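Side-chain contacts in adhesion and penetration protein autotransporter (Haemophilus influenzae, PDB 3SYJ), which promotes adherence to host cells and bacterial aggregation from the cell surface, and is probably a serine protease of the autotransporter family: residues 53-57 with 58-62; 212-215 with 216-219; 363-366 with 367-371; 460-463 with 464-467. All blocks are in the same frame, centred on the assembly; numbering follows the deposited sequence.

Contact 1 (53-57 with 58-62)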
# COMPACT_ATOMS: atom_id res chain seq x y z
N VAL A 53 38.98 25.19 34.96
CA VAL A 53 39.56 26.44 35.47
C VAL A 53 40.81 26.20 36.31
O VAL A 53 41.51 27.14 36.70
CB VAL A 53 38.55 27.22 36.33
CG1 VAL A 53 37.26 27.43 35.56
CG2 VAL A 53 38.29 26.49 37.64
N VAL A 54 41.09 24.93 36.60
CA VAL A 54 42.29 24.55 37.35
C VAL A 54 43.44 24.24 36.41
O VAL A 54 43.28 23.51 35.42
CB VAL A 54 42.03 23.33 38.25
CG1 VAL A 54 43.32 22.90 38.96
CG2 VAL A 54 40.93 23.64 39.25
N SER A 55 44.62 24.78 36.71
CA SER A 55 45.76 24.54 35.84
C SER A 55 46.10 23.06 35.84
O SER A 55 45.89 22.37 36.83
CB SER A 55 46.96 25.37 36.28
OG SER A 55 47.41 24.97 37.56
N ARG A 56 46.60 22.57 34.72
CA ARG A 56 47.03 21.19 34.59
C ARG A 56 47.97 20.74 35.72
O ARG A 56 47.95 19.58 36.11
CB ARG A 56 47.73 20.99 33.25
CG ARG A 56 46.80 20.88 32.06
CD ARG A 56 46.26 19.47 31.99
NE ARG A 56 44.86 19.44 32.37
CZ ARG A 56 44.26 18.41 32.96
NH1 ARG A 56 44.93 17.30 33.27
NH2 ARG A 56 42.97 18.50 33.25
N ASN A 57 48.81 21.64 36.21
CA ASN A 57 49.76 21.26 37.25
C ASN A 57 49.17 21.34 38.66
O ASN A 57 49.86 21.11 39.64
CB ASN A 57 51.04 22.09 37.17
CG ASN A 57 50.81 23.55 37.44
OD1 ASN A 57 49.82 23.92 38.09
ND2 ASN A 57 51.70 24.39 36.96
N GLY A 58 47.89 21.68 38.74
CA GLY A 58 47.16 21.63 39.99
C GLY A 58 47.45 22.72 41.00
O GLY A 58 46.80 22.77 42.05
N VAL A 59 48.39 23.61 40.73
CA VAL A 59 48.75 24.58 41.76
C VAL A 59 48.02 25.92 41.65
O VAL A 59 48.23 26.81 42.48
CB VAL A 59 50.27 24.82 41.85
CG1 VAL A 59 51.01 23.51 42.04
CG2 VAL A 59 50.76 25.54 40.61
N ALA A 60 47.16 26.08 40.64
CA ALA A 60 46.48 27.37 40.47
C ALA A 60 45.11 27.29 39.81
O ALA A 60 44.77 26.30 39.15
CB ALA A 60 47.36 28.36 39.70
N ALA A 61 44.32 28.34 40.00
CA ALA A 61 42.98 28.38 39.44
C ALA A 61 42.72 29.73 38.76
O ALA A 61 43.23 30.76 39.19
CB ALA A 61 41.94 28.10 40.51
N LEU A 62 41.93 29.69 37.69
CA LEU A 62 41.68 30.87 36.88
C LEU A 62 40.55 31.73 37.46
O LEU A 62 39.39 31.31 37.46
CB LEU A 62 41.35 30.44 35.44
CG LEU A 62 41.31 31.51 34.33
CD1 LEU A 62 42.69 32.12 34.06
CD2 LEU A 62 40.74 30.90 33.07
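Asn-57 OD1 is gripped by two donors that reach it from opposite faces of its amide plane. Ser-55 OG donates across 2.7 Å from above that plane, and the backbone N of Val-59 donates to the same OD1 across 3.0 Å, nearly straight at 172°. The second bond makes an Asx turn, which overlaps the type I beta turn running from Ser-55 to Gly-58; together they close a hairpin-like loop in the protease domain. Asn-57 can serve both donors because its CG sits between the backbone N and the carbonyl carbon (chi1 65°), folding the amide back over the turn. The Val-59 side chain crosses that of Asn-57 at about a right angle, and its CG2 packs tightly at 3.1 Å from Asn-57 OD1. The turn itself is closed by Gly-58 N on Ser-55 O at 2.9 Å, with Gly-58 adopting positive phi.

Past the turn the two arms run antiparallel. Val-54 and Ala-61 form a non-hydrogen-bonded pair with bonds on both sides, from Ser-55 N to Ala-60 O and from Leu-62 N to Val-53 O. Both side chains lie on Pro-221 of strand 221-226, which begins just after the probable catalytic Ser-218, and Arg-56 leaves the turn for a salt bridge with Glu-17. Ser-55 OG also takes a weak bond from the backbone N of Ala-60, 3.3 Å away.

Contact 2 (212-215 with 216-219)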
# COMPACT_ATOMS: atom_id res chain seq x y z
N ALA A 212 42.30 14.57 51.05
CA ALA A 212 43.14 15.52 51.78
C ALA A 212 44.38 15.82 50.97
O ALA A 212 44.82 15.00 50.17
CB ALA A 212 43.52 14.95 53.13
N GLY A 213 44.95 17.00 51.18
CA GLY A 213 46.13 17.41 50.46
C GLY A 213 47.39 16.93 51.15
O GLY A 213 47.34 16.47 52.29
N SER A 214 48.52 17.03 50.46
CA SER A 214 49.81 16.62 51.00
C SER A 214 50.90 17.51 50.41
O SER A 214 50.61 18.53 49.79
CB SER A 214 50.07 15.16 50.67
OG SER A 214 49.72 14.87 49.33
N LYS A 215 52.16 17.14 50.62
CA LYS A 215 53.26 17.91 50.04
C LYS A 215 53.08 18.03 48.54
O LYS A 215 52.98 17.02 47.84
CB LYS A 215 54.62 17.29 50.35
CG LYS A 215 55.18 17.68 51.70
CD LYS A 215 56.33 16.77 52.09
CE LYS A 215 56.61 16.85 53.59
NZ LYS A 215 57.48 15.72 54.05
N GLY A 216 53.04 19.26 48.04
CA GLY A 216 52.89 19.52 46.62
C GLY A 216 51.52 20.03 46.28
O GLY A 216 51.28 20.51 45.17
N ASP A 217 50.60 19.94 47.24
CA ASP A 217 49.23 20.38 47.04
C ASP A 217 49.06 21.83 47.48
O ASP A 217 47.99 22.40 47.29
CB ASP A 217 48.27 19.49 47.82
CG ASP A 217 47.94 18.20 47.07
OD1 ASP A 217 47.51 18.28 45.90
OD2 ASP A 217 48.10 17.11 47.66
N SER A 218 50.11 22.41 48.06
CA SER A 218 50.05 23.81 48.49
C SER A 218 49.72 24.70 47.30
O SER A 218 50.33 24.58 46.24
CB SER A 218 51.38 24.27 49.11
OG SER A 218 51.62 23.63 50.36
N GLY A 219 48.76 25.59 47.48
CA GLY A 219 48.35 26.48 46.40
C GLY A 219 47.15 25.95 45.66
O GLY A 219 46.37 26.74 45.12
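With chi1 at -82°, Asp-217 places its CG beside its own backbone N and opposite its carbonyl carbon, which swings the carboxylate back over Ser-214; chi2 of -54° then turns OD2 toward the Ser-214 backbone. OD2 takes the Ser-214 N-H on its anti lone pair at 2.8 Å, with an angle of 148° at the hydrogen. Ser-214 tucks its OG between backbone N and carbonyl carbon (chi1 43°), and this puts OG 3.2 Å from Asp-217 OD2, although the stronger partner of that hydroxyl is the carbonyl O of Arg-158.

The backbone answers in the reverse direction: Asp-217 N donates to Ser-214 O at 2.9 Å and closes a type II beta turn, with Gly-216 at its third position holding a positive phi. The two residues therefore hold each other twice, once through backbone alone and once through the carboxylate. Asp-217 CB closes in on Ser-214 O as well, at 3.2 Å.

The carboxylate has further partners. Its OD1 makes a salt bridge with Arg-153 and accepts from Gly-157 N, while OD2 also accepts from the amino terminus of Gly-1. That last bond recalls chymotrypsin-like enzymes, in which the N-terminal amine pairs with the aspartate preceding the nucleophile. Here Ser-218, the active-site serine by similarity, follows directly in the Gly-Asp-Ser-Gly signature of this protease fold.

Contact 3 (363-366 with 367-371)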
# COMPACT_ATOMS: atom_id res chain seq x y z
N LEU A 363 42.71 44.35 25.34
CA LEU A 363 41.68 45.28 24.86
C LEU A 363 40.26 44.81 25.16
O LEU A 363 39.87 43.68 24.83
CB LEU A 363 41.82 45.49 23.36
CG LEU A 363 43.10 46.07 22.78
CD1 LEU A 363 43.15 45.77 21.29
CD2 LEU A 363 43.16 47.57 23.03
N TYR A 364 39.47 45.68 25.77
CA TYR A 364 38.04 45.44 25.96
C TYR A 364 37.25 46.40 25.08
O TYR A 364 37.53 47.60 25.07
CB TYR A 364 37.64 45.64 27.42
CG TYR A 364 38.07 44.51 28.33
CD1 TYR A 364 39.40 44.34 28.68
CD2 TYR A 364 37.15 43.62 28.85
CE1 TYR A 364 39.81 43.31 29.51
CE2 TYR A 364 37.54 42.58 29.69
CZ TYR A 364 38.87 42.43 30.01
OH TYR A 364 39.26 41.41 30.84
N PHE A 365 36.28 45.88 24.35
CA PHE A 365 35.41 46.73 23.54
C PHE A 365 33.96 46.58 23.97
O PHE A 365 33.42 45.47 24.01
CB PHE A 365 35.57 46.44 22.05
CG PHE A 365 36.92 46.84 21.49
CD1 PHE A 365 37.15 48.14 21.08
CD2 PHE A 365 37.94 45.91 21.36
CE1 PHE A 365 38.39 48.52 20.56
CE2 PHE A 365 39.18 46.28 20.84
CZ PHE A 365 39.40 47.59 20.44
N GLU A 366 33.33 47.70 24.33
CA GLU A 366 31.90 47.72 24.62
C GLU A 366 31.20 48.62 23.60
O GLU A 366 31.36 49.84 23.63
CB GLU A 366 31.67 48.22 26.05
CG GLU A 366 30.25 48.66 26.34
CD GLU A 366 29.40 47.55 26.94
OE1 GLU A 366 29.64 47.19 28.11
OE2 GLU A 366 28.49 47.06 26.23
N GLY A 367 30.44 48.02 22.69
CA GLY A 367 29.86 48.77 21.59
C GLY A 367 30.64 48.53 20.31
O GLY A 367 31.71 47.91 20.33
N ASN A 368 30.10 49.00 19.19
CA ASN A 368 30.73 48.74 17.89
C ASN A 368 31.93 49.63 17.66
O ASN A 368 31.91 50.81 18.00
CB ASN A 368 29.72 48.93 16.77
CG ASN A 368 28.49 48.08 16.96
OD1 ASN A 368 28.59 46.92 17.35
ND2 ASN A 368 27.32 48.66 16.70
N PHE A 369 32.99 49.06 17.08
CA PHE A 369 34.20 49.81 16.76
C PHE A 369 34.76 49.44 15.40
O PHE A 369 34.63 48.30 14.95
CB PHE A 369 35.28 49.59 17.83
CG PHE A 369 35.13 50.49 19.02
CD1 PHE A 369 34.21 50.20 20.02
CD2 PHE A 369 35.91 51.63 19.14
CE1 PHE A 369 34.08 51.04 21.11
CE2 PHE A 369 35.77 52.48 20.23
CZ PHE A 369 34.85 52.18 21.22
N THR A 370 35.38 50.42 14.76
CA THR A 370 36.16 50.22 13.55
C THR A 370 37.60 50.48 13.93
O THR A 370 37.93 51.56 14.42
CB THR A 370 35.74 51.18 12.42
OG1 THR A 370 34.35 50.99 12.11
CG2 THR A 370 36.57 50.94 11.16
N VAL A 371 38.46 49.48 13.73
CA VAL A 371 39.84 49.59 14.15
C VAL A 371 40.71 49.46 12.92
O VAL A 371 40.68 48.45 12.22
CB VAL A 371 40.19 48.50 15.18
CG1 VAL A 371 41.58 48.73 15.73
CG2 VAL A 371 39.18 48.52 16.31
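Phe-369 points from its backbone toward Phe-365, and its inner atoms and one edge meet the preceding strand and the bend. CB comes first, 4.0 Å from Phe-365 CD1. At CG the approach tightens to 3.7 Å from that same Phe-365 CD1, which stands 3.6 Å above one face of the Phe-369 ring, displaced toward the rim; Phe-369 CD1 is equally close to it, at 3.7 Å. At CE1 the ring edge faces the backbone: Glu-366 O lies in the ring plane, 3.9 Å from Phe-369 CE1, and Gly-367 O also sits at the edge.

The two phenyl groups are neither stacked nor edge-to-face. Their planes meet at 56°, with centroids 5.3 Å apart, and it is a corner of the Phe-365 ring that covers its neighbour. In both residues CG lies beside the backbone N and opposite the carbonyl carbon (chi1 -68° in Phe-365, -84° in Phe-369), which sends the rings toward each other inside the bend. Phe-365 CZ reaches on to Val-371 CG2 at 4.2 Å.

The chain turns sharply at Gly-367, whose positive phi carries it from one face of the beta-helix to the next. Both strands belong to ladders of successive coils, and Phe-365 lies nearly parallel to Phe-342 of the coil before, while Val-392 of the next coil touches Phe-365 and Val-371. No hydrogen bond joins the two segments; the corner's polar backbone turns to Ser-387 and Ser-390 instead. The cohesion across the bend is thus dispersive, with perhaps a slight electrostatic gain where the positive rim of Phe-369 faces the carbonyls.

Contact 4 (460-463 with 464-467)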
# COMPACT_ATOMS: atom_id res chain seq x y z
N LEU A 460 33.00 32.05 8.09
CA LEU A 460 33.74 32.35 6.87
C LEU A 460 32.96 33.33 5.99
O LEU A 460 31.84 33.04 5.57
CB LEU A 460 34.03 31.07 6.08
CG LEU A 460 34.68 29.91 6.84
CD1 LEU A 460 35.06 28.77 5.88
CD2 LEU A 460 35.90 30.40 7.60
N ASN A 461 33.56 34.48 5.72
CA ASN A 461 32.95 35.43 4.79
C ASN A 461 33.73 35.55 3.49
O ASN A 461 33.54 36.50 2.74
CB ASN A 461 32.79 36.81 5.44
CG ASN A 461 31.49 36.93 6.22
OD1 ASN A 461 30.99 38.03 6.42
ND2 ASN A 461 30.93 35.80 6.64
N ASP A 462 34.59 34.58 3.21
CA ASP A 462 35.39 34.58 1.99
C ASP A 462 36.12 33.25 1.84
O ASP A 462 36.17 32.44 2.77
CB ASP A 462 36.39 35.74 2.01
CG ASP A 462 37.04 35.99 0.64
OD1 ASP A 462 36.57 35.43 -0.38
OD2 ASP A 462 38.02 36.77 0.59
N ASP A 463 36.67 33.01 0.65
CA ASP A 463 37.46 31.81 0.41
C ASP A 463 38.94 32.07 0.69
O ASP A 463 39.37 33.21 0.84
CB ASP A 463 37.29 31.32 -1.03
CG ASP A 463 35.85 31.01 -1.37
OD1 ASP A 463 35.16 30.35 -0.56
OD2 ASP A 463 35.39 31.44 -2.45
N LYS A 464 39.69 30.98 0.79
CA LYS A 464 41.13 31.04 0.95
C LYS A 464 41.56 31.98 2.06
O LYS A 464 42.38 32.87 1.84
CB LYS A 464 41.78 31.47 -0.36
CG LYS A 464 41.40 30.59 -1.52
CD LYS A 464 42.44 30.67 -2.61
CE LYS A 464 42.48 29.39 -3.43
NZ LYS A 464 43.88 29.06 -3.86
N GLN A 465 41.03 31.78 3.26
CA GLN A 465 41.32 32.66 4.39
C GLN A 465 42.39 32.08 5.29
O GLN A 465 43.03 32.80 6.07
CB GLN A 465 40.05 32.91 5.21
CG GLN A 465 39.05 33.82 4.53
CD GLN A 465 39.52 35.26 4.50
OE1 GLN A 465 39.53 35.92 3.45
NE2 GLN A 465 39.91 35.76 5.66
N PHE A 466 42.58 30.77 5.19
CA PHE A 466 43.55 30.08 6.01
C PHE A 466 43.83 28.72 5.41
O PHE A 466 43.07 28.22 4.59
CB PHE A 466 43.02 29.90 7.43
CG PHE A 466 41.76 29.08 7.50
CD1 PHE A 466 41.82 27.70 7.66
CD2 PHE A 466 40.52 29.68 7.39
CE1 PHE A 466 40.67 26.93 7.72
CE2 PHE A 466 39.36 28.92 7.44
CZ PHE A 466 39.44 27.54 7.61
N ASP A 467 44.93 28.12 5.86
CA ASP A 467 45.33 26.80 5.44
C ASP A 467 44.57 25.80 6.32
O ASP A 467 44.69 25.81 7.53
CB ASP A 467 46.86 26.68 5.62
CG ASP A 467 47.41 25.31 5.24
OD1 ASP A 467 46.63 24.40 4.87
OD2 ASP A 467 48.65 25.16 5.31
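Leu-460 and Phe-466 meet across the loop through Leu-460 CD2, which comes to the edge of the Phe-466 ring, in its plane, 3.8 Å from CE2. The two side chains cross at about a right angle, so a methyl group butts against the rim and covers neither face. Phe-466 reaches it with CG between the backbone N and the carbonyl carbon (chi1 61°), which lifts the ring back toward the strand that the chain has just left.

Gln-465 lies across Asp-462. The bend of its chain at chi2 (-72°) brings Gln-465 CD to 4.0 Å from Asp-462 CB, and the amide and carboxylate planes stand 38° apart. Nearer the backbone, Gln-465 CG rests 3.6 Å from Asp-462 O. Lys-464 takes a left-handed backbone conformation at the bend, its CB pressed to 3.2 Å from Asp-463 O while its amine leads away from the loop.

One layer out, Asp-462 is held at both oxygens: OD1 takes a weak bond from Asp-463 N, and OD2 forms a salt bridge with Lys-443, whose amine also makes a weak bond to Asp-463 O. Leu-433, on strand 430-433, lies against Leu-460, Gln-465 and Phe-466 alike, and the ring of Phe-471 meets that of Phe-466. Backbone bonds from Asn-461 to Leu-433 and from Leu-460 to Asp-481 tie the start of the loop to the coils on both sides. This is a connecting loop of the right-handed beta-helix characteristic of autotransporter passenger domains, carrying the chain from strand 455-460 to strand 471-473.

Contacts 1 and 2 belong to the protease domain, their centres about 13 Å apart and their nearest atoms about 3 Å apart without touching; contacts 3 and 4 lie in the beta-helix, about 23 Å apart between centres. Burial does not follow this division. Contacts 1 and 3 are buried, contact 2 is at the surface and contact 4 partly so. In the protease pair, side-chain oxygens fix tight turns by binding backbone N-H groups; contact 2 holds the probable nucleophile Ser-218, and contact 1 comes near it through Val-59. The beta-helix pair relies on phenyl rings instead: contact 3 packs a corner mainly with hydrocarbon, whereas contact 4, in a longer loop, adds a charged outer layer.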